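Local atomic coordinates of 3-oxoacyl-(acyl-carrier protein) synthase II (Thermus thermophilus, PDB entry 1J3N), a protein that probably catalyses the condensation of acyl groups with malonyl-acyl carrier protein, lengthening the chain during fatty acid synthesis. Residues A249-A253 against V352-Y356. Numbering follows the deposited sequence.
Sequences ARIYA and VQALY
Val352 O takes two backbone donors, Tyr356 N at 3.1 Å and, weakly, Leu355 N; this helical turn presents Val352, Leu355 and Tyr356 to the loop at 249-253. The main element is a T-shaped stack: Tyr252 directs its edge at the face of Tyr356, with ring planes 72° apart. Tyr252 CD1 stands 3.5 Å above the Tyr356 ring plane, over its centre. With CG anti to the backbone N (chi1 -178°), Tyr356 reaches along the loop, and its OH lies 3.4 Å from Arg250 CD, in plane at the edge of the guanidinium. At the Tyr252 CB end of the stack, Val352 CG1 packs 3.3 Å from Tyr252 CB, while Ala253 CB meets Leu355 CD1 at 4.1 Å. Replacing Tyr356 by an alanine is likely to leave the Tyr252 edge without the ring face it points into, and Arg250 CD with Tyr252 as its aromatic neighbour. Asp85 accepts hydrogen bonds from Tyr252 OH through OD2 and from Arg250 NH2 through its backbone O. Helix 343-357 and the loop entering strand 253-262 of the thiolase-type core thus meet through aromatic and apolar groups, and Asp85 probably helps fix the Tyr252 edge against the Tyr356 face.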
loop_
_atom_site.group_PDB
_atom_site.type_symbol
_atom_site.label_atom_id
_atom_site.label_comp_id
_atom_site.label_asym_id
_atom_site.label_seq_id
_atom_site.Cartn_x
_atom_site.Cartn_y
_atom_site.Cartn_z
ATOM N N ALA A 249 -7.274 10.963 28.032
ATOM C CA ALA A 249 -6.151 11.265 27.149
ATOM C C ALA A 249 -5.924 12.730 26.792
ATOM O O ALA A 249 -6.851 13.531 26.726
ATOM C CB ALA A 249 -6.292 10.463 25.868
ATOM N N ARG A 250 -4.665 13.072 26.557
ATOM C CA ARG A 250 -4.328 14.425 26.152
ATOM C C ARG A 250 -4.574 14.400 24.651
ATOM O O ARG A 250 -4.010 13.566 23.940
ATOM C CB ARG A 250 -2.856 14.730 26.446
ATOM C CG ARG A 250 -2.420 16.135 26.028
ATOM C CD ARG A 250 -1.609 16.143 24.737
ATOM N NE ARG A 250 -0.252 15.650 24.962
ATOM C CZ ARG A 250 0.097 14.367 24.957
ATOM N NH1 ARG A 250 -0.808 13.425 24.723
ATOM N NH2 ARG A 250 1.355 14.024 25.209
ATOM N N ILE A 251 -5.435 15.288 24.174
ATOM C CA ILE A 251 -5.753 15.342 22.754
ATOM C C ILE A 251 -5.042 16.519 22.092
ATOM O O ILE A 251 -5.190 17.668 22.511
ATOM C CB ILE A 251 -7.278 15.446 22.559
ATOM C CG1 ILE A 251 -7.936 14.170 23.083
ATOM C CG2 ILE A 251 -7.619 15.686 21.102
ATOM C CD1 ILE A 251 -9.442 14.238 23.142
ATOM N N TYR A 252 -4.258 16.218 21.061
ATOM C CA TYR A 252 -3.504 17.237 20.346
ATOM C C TYR A 252 -4.370 18.001 19.357
ATOM O O TYR A 252 -4.197 19.208 19.165
ATOM C CB TYR A 252 -2.346 16.592 19.599
ATOM C CG TYR A 252 -1.226 16.121 20.486
ATOM C CD1 TYR A 252 -0.413 17.038 21.158
ATOM C CD2 TYR A 252 -0.934 14.766 20.608
ATOM C CE1 TYR A 252 0.671 16.613 21.919
ATOM C CE2 TYR A 252 0.144 14.330 21.367
ATOM C CZ TYR A 252 0.945 15.258 22.014
ATOM O OH TYR A 252 2.041 14.831 22.728
ATOM N N ALA A 253 -5.291 17.282 18.729
ATOM C CA ALA A 253 -6.193 17.862 17.744
ATOM C C ALA A 253 -7.126 16.784 17.213
ATOM O O ALA A 253 -7.040 15.614 17.598
ATOM C CB ALA A 253 -5.396 18.455 16.589
ATOM N N VAL A 352 -0.067 19.052 13.433
ATOM C CA VAL A 352 -0.839 18.868 14.656
ATOM C C VAL A 352 -0.207 19.680 15.787
ATOM O O VAL A 352 -0.916 20.231 16.624
ATOM C CB VAL A 352 -0.893 17.369 15.065
ATOM C CG1 VAL A 352 -1.396 17.222 16.489
ATOM C CG2 VAL A 352 -1.802 16.619 14.119
ATOM N N GLN A 353 1.127 19.759 15.794
ATOM C CA GLN A 353 1.862 20.505 16.821
ATOM C C GLN A 353 1.610 22.011 16.719
ATOM O O GLN A 353 1.568 22.705 17.733
ATOM C CB GLN A 353 3.369 20.237 16.720
ATOM C CG GLN A 353 3.780 18.796 17.022
ATOM C CD GLN A 353 5.288 18.588 16.983
ATOM O OE1 GLN A 353 5.963 19.019 16.047
ATOM N NE2 GLN A 353 5.819 17.901 17.994
ATOM N N ALA A 354 1.453 22.514 15.498
ATOM C CA ALA A 354 1.194 23.936 15.296
ATOM C C ALA A 354 -0.186 24.319 15.843
ATOM O O ALA A 354 -0.359 25.414 16.370
ATOM C CB ALA A 354 1.282 24.289 13.821
ATOM N N LEU A 355 -1.163 23.425 15.705
ATOM C CA LEU A 355 -2.515 23.687 16.204
ATOM C C LEU A 355 -2.547 23.640 17.725
ATOM O O LEU A 355 -3.092 24.527 18.383
ATOM C CB LEU A 355 -3.502 22.647 15.665
ATOM C CG LEU A 355 -3.895 22.668 14.186
ATOM C CD1 LEU A 355 -4.734 21.442 13.874
ATOM C CD2 LEU A 355 -4.669 23.931 13.875
ATOM N N TYR A 356 -1.967 22.576 18.268
ATOM C CA TYR A 356 -1.894 22.337 19.703
ATOM C C TYR A 356 -1.120 23.426 20.469
ATOM O O TYR A 356 -1.578 23.916 21.502
ATOM C CB TYR A 356 -1.235 20.974 19.924
ATOM C CG TYR A 356 -1.121 20.541 21.363
ATOM C CD1 TYR A 356 -2.233 20.084 22.065
ATOM C CD2 TYR A 356 0.105 20.585 22.024
ATOM C CE1 TYR A 356 -2.131 19.679 23.393
ATOM C CE2 TYR A 356 0.222 20.184 23.356
ATOM C CZ TYR A 356 -0.901 19.732 24.035
ATOM O OH TYR A 356 -0.793 19.342 25.355
#